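Local coordinates for protein transcriptional regulator, MarR family (Listeria monocytogenes str. 4b, PDB 2QWW) that is a MarR-family regulator that probably binds DNA as a winged helix-turn-helix dimer and represses transcription, at residues A[45-50]-A[109-114]; A[51-56]-A[62-67]. One frame throughout, in Å; residues are numbered along the deposited sequence.

Interaction 1: residues A[45-50]-A[109-114]; sequences AMINVI and DLSKRS
Two torsions bring Asn48 and Ser111 together: the Asn48 carboxamide swings out beside its own backbone N, opposite the carbonyl carbon, while the Ser111 hydroxyl extends opposite its backbone N (chi1 -175°), a rotamer that points OG at Asn48 OD1. The setting is the winged helix-turn-helix fold of the MarR family, where helix 41-52 meets helix 105-115, the helix that follows the last strand of the wing. The short helical segments run at 110° to each other, and their axes approach to 9.5 Å. Such a steep crossing confines the contact to a small patch, with Asn48 and Ser111 at its centre, their CA atoms 5.9 Å apart.

One hydrogen bond dominates. Ser111 OG donates to Asn48 OD1 over 2.7 Å, arriving in the carbonyl plane at a C=O...O angle of 158°, fairly close to head-on. This bond fixes which end of the amide faces Ser111 and turns ND2 towards Ser114, whose OG lies 3.8 Å from it, close enough for packing alone. The apolar half of the patch belongs to Ile47, which also reaches Leu79 of helix 69-81 and thereby joins the crossing to the interior of the domain. Leu44 and Leu37 border Ser114. On the buried flank, the methyl CG2 of Ile47 rests against Ser111 CB at 3.7 Å.

Interaction 2: residues A[51-56]-A[62-67]; sequences YSTPGI and TKRLII
The two terminal nitrogens of Arg64 reach the hydroxyl of Thr53, the side chains coming from opposite directions, and this is the firm part of a small, unevenly packed contact. Arg64 NH1 donates to Thr53 OG1 at 3.2 Å, with an N-H...O angle of 148° and the oxygen 17° out of the guanidinium plane. A weak second bond runs from Arg64 NH2 to the same Thr53 OG1 at 3.4 Å, so both terminal nitrogens converge on one hydroxyl. The arginine extends from its helix with CG opposite the backbone N, then bends at chi3 (-78°) to present this end. Val49 of helix 41-52 packs on it as well.

The looser packing lies around that focus. Ile56 CD1 sits over one face of the guanidinium, 4.4 Å from Arg64 CZ. At the edge, Ser52 OG stays 3.8 Å from Arg64 NH1; its stronger partner is the carbonyl of Val49 in its own helix. Ser52 and Arg64 are both exposed, whereas Ile56 is buried.

Thr53 starts a type II turn closed by Ile56 N to Thr53 O (3.1 Å), with Gly55 adopting the positive phi this turn favours. The turn carries the chain from helix 41-52 into strand 56-57, which pairs with Leu101 in the small antiparallel sheet of a winged helix-turn-helix domain.

How the interactions relate
After the long helix 8-37, the chain enters helix 41-52, which serves both contacts: its 45-50 segment takes part in interaction 1, and its last turn opens interaction 2. The latter closes first, across the short strand 56-57 and onto helix 58-65. The chain then passes through helix 69-81 and the wing strands 85-87 and 100-103 before helix 105-115 returns to close interaction 1, so interaction 2 is nested inside the larger loop. Their centres lie about 11 Å apart. Met46 CE touches Leu65 CD1 at 3.5 Å, and Lys112 CE meets Tyr51 OH at 3.4 Å, joining the two contacts through helix 41-52.

Interaction 1: residues A[45-50]-A[109-114]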
ATOM      1  N   ALA A  45       2.750  -9.401   6.069  1.00 33.63           N
ATOM      2  CA  ALA A  45       3.766  -8.845   5.186  1.00 35.45           C
ATOM      3  C   ALA A  45       5.065  -9.643   5.335  1.00 36.58           C
ATOM      4  O   ALA A  45       5.709  -9.999   4.344  1.00 37.48           O
ATOM      5  CB  ALA A  45       3.999  -7.388   5.501  1.00 38.09           C
HETATM    6  N   MSE A  46       5.428  -9.939   6.581  1.00 36.68           N
HETATM    7  CA  MSE A  46       6.623 -10.738   6.901  1.00 34.74           C
HETATM    8  C   MSE A  46       6.515 -12.136   6.320  1.00 35.36           C
HETATM    9  O   MSE A  46       7.449 -12.623   5.682  1.00 33.93           O
HETATM   10  CB  MSE A  46       6.795 -10.803   8.418  1.00 34.70           C
HETATM   11  CG  MSE A  46       7.981 -11.641   8.945  1.00 37.27           C
HETATM   12 SE   MSE A  46       8.440 -11.327  10.871  0.75 31.57          SE
HETATM   13  CE  MSE A  46       8.888  -9.515  10.765  1.00 38.62           C
ATOM     14  N   ILE A  47       5.369 -12.773   6.549  1.00 36.82           N
ATOM     15  CA  ILE A  47       5.101 -14.124   6.055  1.00 36.35           C
ATOM     16  C   ILE A  47       5.290 -14.175   4.551  1.00 36.92           C
ATOM     17  O   ILE A  47       5.916 -15.088   4.041  1.00 35.45           O
ATOM     18  CB  ILE A  47       3.659 -14.580   6.372  1.00 36.77           C
ATOM     19  CG1 ILE A  47       3.454 -14.765   7.874  1.00 39.84           C
ATOM     20  CG2 ILE A  47       3.331 -15.899   5.669  1.00 36.95           C
ATOM     21  CD1 ILE A  47       4.028 -16.023   8.453  1.00 43.50           C
ATOM     22  N   ASN A  48       4.769 -13.164   3.865  1.00 39.31           N
ATOM     23  CA  ASN A  48       4.838 -13.073   2.415  1.00 41.08           C
ATOM     24  C   ASN A  48       6.257 -12.861   1.866  1.00 40.84           C
ATOM     25  O   ASN A  48       6.617 -13.452   0.846  1.00 42.09           O
ATOM     26  CB  ASN A  48       3.855 -12.007   1.923  1.00 40.58           C
ATOM     27  CG  ASN A  48       2.384 -12.418   2.153  1.00 43.33           C
ATOM     28  OD1 ASN A  48       2.039 -13.601   2.063  1.00 46.16           O
ATOM     29  ND2 ASN A  48       1.519 -11.435   2.440  1.00 42.79           N
ATOM     30  N   VAL A  49       7.051 -12.051   2.552  1.00 39.52           N
ATOM     31  CA  VAL A  49       8.449 -11.869   2.198  1.00 39.02           C
ATOM     32  C   VAL A  49       9.182 -13.193   2.368  1.00 38.71           C
ATOM     33  O   VAL A  49       9.925 -13.607   1.494  1.00 38.98           O
ATOM     34  CB  VAL A  49       9.133 -10.830   3.083  1.00 38.48           C
ATOM     35  CG1 VAL A  49      10.642 -10.854   2.894  1.00 40.84           C
ATOM     36  CG2 VAL A  49       8.573  -9.409   2.816  1.00 40.30           C
ATOM     37  N   ILE A  50       8.950 -13.873   3.483  1.00 38.90           N
ATOM     38  CA  ILE A  50       9.643 -15.142   3.756  1.00 38.38           C
ATOM     39  C   ILE A  50       9.249 -16.226   2.748  1.00 39.87           C
ATOM     40  O   ILE A  50      10.039 -17.135   2.437  1.00 41.29           O
ATOM     41  CB  ILE A  50       9.407 -15.615   5.224  1.00 37.46           C
ATOM     42  CG1 ILE A  50       9.972 -14.603   6.218  1.00 37.80           C
ATOM     43  CG2 ILE A  50      10.075 -16.938   5.489  1.00 37.01           C
ATOM     44  CD1 ILE A  50       9.636 -14.908   7.681  1.00 38.18           C
ATOM     45  N   ASP A 109       0.330 -22.083   3.878  1.00 42.58           N
ATOM     46  CA  ASP A 109      -1.133 -22.115   3.781  1.00 41.46           C
ATOM     47  C   ASP A 109      -1.778 -20.757   4.032  1.00 41.45           C
ATOM     48  O   ASP A 109      -2.626 -20.340   3.243  1.00 41.02           O
ATOM     49  CB  ASP A 109      -1.708 -23.133   4.760  1.00 41.50           C
ATOM     50  CG  ASP A 109      -1.267 -24.564   4.458  1.00 48.64           C
ATOM     51  OD1 ASP A 109      -0.707 -24.797   3.363  1.00 61.05           O
ATOM     52  OD2 ASP A 109      -1.473 -25.457   5.321  1.00 52.21           O
ATOM     53  N   LEU A 110      -1.380 -20.076   5.113  1.00 40.32           N
ATOM     54  CA  LEU A 110      -1.915 -18.743   5.437  1.00 40.72           C
ATOM     55  C   LEU A 110      -1.409 -17.658   4.498  1.00 41.03           C
ATOM     56  O   LEU A 110      -2.128 -16.681   4.240  1.00 41.02           O
ATOM     57  CB  LEU A 110      -1.592 -18.337   6.881  1.00 40.77           C
ATOM     58  CG  LEU A 110      -2.059 -19.290   7.979  1.00 42.01           C
ATOM     59  CD1 LEU A 110      -1.590 -18.793   9.329  1.00 44.86           C
ATOM     60  CD2 LEU A 110      -3.560 -19.439   7.953  1.00 43.11           C
ATOM     61  N   SER A 111      -0.161 -17.779   4.039  1.00 40.45           N
ATOM     62  CA  SER A 111       0.366 -16.840   3.050  1.00 39.54           C
ATOM     63  C   SER A 111      -0.578 -16.880   1.842  1.00 39.85           C
ATOM     64  O   SER A 111      -1.092 -15.855   1.409  1.00 37.50           O
ATOM     65  CB  SER A 111       1.771 -17.237   2.606  1.00 39.76           C
ATOM     66  OG  SER A 111       2.305 -16.249   1.743  1.00 39.52           O
ATOM     67  N   LYS A 112      -0.850 -18.088   1.364  1.00 40.08           N
ATOM     68  CA  LYS A 112      -1.759 -18.318   0.240  1.00 43.52           C
ATOM     69  C   LYS A 112      -3.160 -17.714   0.457  1.00 44.16           C
ATOM     70  O   LYS A 112      -3.719 -17.069  -0.437  1.00 43.90           O
ATOM     71  CB  LYS A 112      -1.855 -19.821  -0.054  1.00 43.20           C
ATOM     72  CG  LYS A 112      -0.573 -20.401  -0.666  1.00 44.58           C
ATOM     73  CD  LYS A 112      -0.533 -21.908  -0.596  1.00 44.77           C
ATOM     74  CE  LYS A 112       0.766 -22.451  -1.178  1.00 49.35           C
ATOM     75  NZ  LYS A 112       0.870 -23.934  -1.007  1.00 41.80           N
ATOM     76  N   ARG A 113      -3.715 -17.903   1.649  1.00 44.29           N
ATOM     77  CA  ARG A 113      -5.022 -17.334   1.961  1.00 44.89           C
ATOM     78  C   ARG A 113      -4.954 -15.804   2.065  1.00 45.68           C
ATOM     79  O   ARG A 113      -5.963 -15.111   1.871  1.00 46.94           O
ATOM     80  CB  ARG A 113      -5.591 -17.965   3.235  1.00 45.27           C
ATOM     81  CG  ARG A 113      -5.926 -19.456   3.089  1.00 46.42           C
ATOM     82  CD  ARG A 113      -6.458 -20.040   4.389  1.00 46.54           C
ATOM     83  NE  ARG A 113      -7.593 -19.253   4.863  1.00 48.36           N
ATOM     84  CZ  ARG A 113      -8.138 -19.336   6.077  1.00 51.96           C
ATOM     85  NH1 ARG A 113      -7.667 -20.177   6.993  1.00 51.72           N
ATOM     86  NH2 ARG A 113      -9.168 -18.544   6.378  1.00 51.03           N
ATOM     87  N   SER A 114      -3.771 -15.267   2.354  1.00 45.41           N
ATOM     88  CA  SER A 114      -3.594 -13.813   2.416  1.00 44.55           C
ATOM     89  C   SER A 114      -3.565 -13.178   1.020  1.00 46.02           C
ATOM     90  O   SER A 114      -4.046 -12.056   0.825  1.00 46.05           O
ATOM     91  CB  SER A 114      -2.294 -13.460   3.136  1.00 44.03           C
ATOM     92  OG  SER A 114      -2.177 -12.053   3.275  1.00 46.13           O
TER

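Interaction 2: residues A[51-56]-A[62-67]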
ATOM      1  N   TYR A  51       8.026 -16.150   2.247  1.00 41.19           N
ATOM      2  CA  TYR A  51       7.542 -17.120   1.281  1.00 43.43           C
ATOM      3  C   TYR A  51       8.297 -16.999  -0.043  1.00 43.28           C
ATOM      4  O   TYR A  51       8.662 -18.003  -0.642  1.00 42.17           O
ATOM      5  CB  TYR A  51       6.044 -16.919   1.034  1.00 45.63           C
ATOM      6  CG  TYR A  51       5.408 -17.970   0.144  1.00 48.17           C
ATOM      7  CD1 TYR A  51       5.501 -19.326   0.453  1.00 50.44           C
ATOM      8  CD2 TYR A  51       4.677 -17.607  -0.980  1.00 53.69           C
ATOM      9  CE1 TYR A  51       4.909 -20.290  -0.347  1.00 51.84           C
ATOM     10  CE2 TYR A  51       4.081 -18.560  -1.789  1.00 53.52           C
ATOM     11  CZ  TYR A  51       4.198 -19.906  -1.463  1.00 54.25           C
ATOM     12  OH  TYR A  51       3.599 -20.857  -2.258  1.00 53.30           O
ATOM     13  N   SER A  52       8.535 -15.770  -0.484  1.00 43.30           N
ATOM     14  CA  SER A  52       9.212 -15.544  -1.757  1.00 45.50           C
ATOM     15  C   SER A  52      10.733 -15.661  -1.669  1.00 45.33           C
ATOM     16  O   SER A  52      11.408 -15.810  -2.692  1.00 45.07           O
ATOM     17  CB  SER A  52       8.851 -14.169  -2.307  1.00 46.26           C
ATOM     18  OG  SER A  52       9.349 -13.129  -1.478  1.00 51.08           O
ATOM     19  N   THR A  53      11.269 -15.585  -0.456  1.00 44.02           N
ATOM     20  CA  THR A  53      12.696 -15.629  -0.259  1.00 42.86           C
ATOM     21  C   THR A  53      13.040 -16.523   0.923  1.00 42.83           C
ATOM     22  O   THR A  53      13.418 -16.036   1.988  1.00 42.42           O
ATOM     23  CB  THR A  53      13.227 -14.221  -0.044  1.00 43.64           C
ATOM     24  OG1 THR A  53      12.643 -13.361  -1.030  1.00 44.63           O
ATOM     25  CG2 THR A  53      14.766 -14.182  -0.164  1.00 45.11           C
ATOM     26  N   PRO A  54      12.878 -17.841   0.745  1.00 41.12           N
ATOM     27  CA  PRO A  54      13.242 -18.759   1.795  1.00 40.97           C
ATOM     28  C   PRO A  54      14.729 -18.705   2.059  1.00 41.17           C
ATOM     29  O   PRO A  54      15.527 -18.694   1.130  1.00 43.13           O
ATOM     30  CB  PRO A  54      12.839 -20.128   1.244  1.00 40.29           C
ATOM     31  CG  PRO A  54      12.698 -19.957  -0.182  1.00 41.23           C
ATOM     32  CD  PRO A  54      12.312 -18.538  -0.422  1.00 41.61           C
ATOM     33  N   GLY A  55      15.088 -18.692   3.333  1.00 40.52           N
ATOM     34  CA  GLY A  55      16.454 -18.557   3.744  1.00 39.57           C
ATOM     35  C   GLY A  55      16.836 -17.101   3.901  1.00 38.02           C
ATOM     36  O   GLY A  55      18.001 -16.814   4.102  1.00 37.14           O
ATOM     37  N   ILE A  56      15.879 -16.179   3.797  1.00 38.24           N
ATOM     38  CA  ILE A  56      16.169 -14.758   4.002  1.00 38.73           C
ATOM     39  C   ILE A  56      16.656 -14.552   5.435  1.00 39.63           C
ATOM     40  O   ILE A  56      16.285 -15.315   6.325  1.00 39.67           O
ATOM     41  CB  ILE A  56      14.945 -13.844   3.707  1.00 38.45           C
ATOM     42  CG1 ILE A  56      15.354 -12.368   3.718  1.00 38.97           C
ATOM     43  CG2 ILE A  56      13.785 -14.090   4.689  1.00 37.62           C
ATOM     44  CD1 ILE A  56      14.261 -11.428   3.343  1.00 38.02           C
ATOM     45  N   THR A  62      14.076  -7.170   7.966  1.00 45.27           N
ATOM     46  CA  THR A  62      13.736  -5.870   8.541  1.00 46.58           C
ATOM     47  C   THR A  62      13.844  -4.772   7.503  1.00 47.85           C
ATOM     48  O   THR A  62      12.951  -3.937   7.385  1.00 49.01           O
ATOM     49  CB  THR A  62      14.711  -5.411   9.645  1.00 46.69           C
ATOM     50  OG1 THR A  62      15.936  -4.983   9.036  1.00 49.77           O
ATOM     51  CG2 THR A  62      14.984  -6.488  10.682  1.00 45.05           C
ATOM     52  N   LYS A  63      14.964  -4.767   6.774  1.00 49.07           N
ATOM     53  CA  LYS A  63      15.249  -3.754   5.749  1.00 48.68           C
ATOM     54  C   LYS A  63      14.229  -3.777   4.630  1.00 48.23           C
ATOM     55  O   LYS A  63      13.889  -2.733   4.080  1.00 48.47           O
ATOM     56  CB  LYS A  63      16.668  -3.922   5.170  1.00 48.12           C
ATOM     57  N   ARG A  64      13.732  -4.958   4.291  1.00 47.13           N
ATOM     58  CA  ARG A  64      12.722  -5.054   3.241  1.00 47.92           C
ATOM     59  C   ARG A  64      11.346  -4.589   3.742  1.00 49.12           C
ATOM     60  O   ARG A  64      10.575  -3.987   2.989  1.00 49.88           O
ATOM     61  CB  ARG A  64      12.626  -6.471   2.685  1.00 47.57           C
ATOM     62  CG  ARG A  64      11.914  -6.481   1.353  1.00 49.72           C
ATOM     63  CD  ARG A  64      11.713  -7.843   0.783  1.00 51.85           C
ATOM     64  NE  ARG A  64      12.876  -8.463   0.155  1.00 48.74           N
ATOM     65  CZ  ARG A  64      12.832  -9.670  -0.406  1.00 49.32           C
ATOM     66  NH1 ARG A  64      11.707 -10.368  -0.416  1.00 51.70           N
ATOM     67  NH2 ARG A  64      13.901 -10.198  -0.967  1.00 53.85           N
ATOM     68  N   LEU A  65      11.037  -4.878   5.003  1.00 49.75           N
ATOM     69  CA  LEU A  65       9.773  -4.451   5.608  1.00 49.09           C
ATOM     70  C   LEU A  65       9.864  -2.997   6.078  1.00 51.01           C
ATOM     71  O   LEU A  65       8.851  -2.380   6.381  1.00 51.12           O
ATOM     72  CB  LEU A  65       9.431  -5.349   6.791  1.00 48.54           C
ATOM     73  CG  LEU A  65       9.210  -6.840   6.489  1.00 45.84           C
ATOM     74  CD1 LEU A  65       9.138  -7.631   7.769  1.00 45.07           C
ATOM     75  CD2 LEU A  65       7.982  -7.056   5.654  1.00 44.40           C
ATOM     76  N   ILE A  66      11.082  -2.468   6.152  1.00 52.94           N
ATOM     77  CA  ILE A  66      11.325  -1.097   6.582  1.00 54.73           C
ATOM     78  C   ILE A  66      10.738  -0.950   7.984  1.00 55.68           C
ATOM     79  O   ILE A  66       9.855  -0.125   8.229  1.00 57.78           O
ATOM     80  CB  ILE A  66      10.757  -0.053   5.578  1.00 55.04           C
ATOM     81  CG1 ILE A  66      11.106  -0.442   4.138  1.00 55.28           C
ATOM     82  CG2 ILE A  66      11.301   1.355   5.885  1.00 56.20           C
ATOM     83  CD1 ILE A  66      10.605   0.533   3.109  1.00 56.59           C
ATOM     84  N   ILE A  67      11.234  -1.792   8.888  1.00 55.02           N
ATOM     85  CA  ILE A  67      10.805  -1.811  10.280  1.00 55.03           C
ATOM     86  C   ILE A  67      12.040  -1.801  11.157  1.00 55.49           C
ATOM     87  O   ILE A  67      13.154  -2.017  10.680  1.00 54.52           O
ATOM     88  CB  ILE A  67       9.945  -3.059  10.628  1.00 54.50           C
ATOM     89  CG1 ILE A  67      10.712  -4.359  10.347  1.00 54.09           C
ATOM     90  CG2 ILE A  67       8.641  -3.038   9.850  1.00 58.70           C
ATOM     91  CD1 ILE A  67       9.930  -5.626  10.634  1.00 55.81           C
TER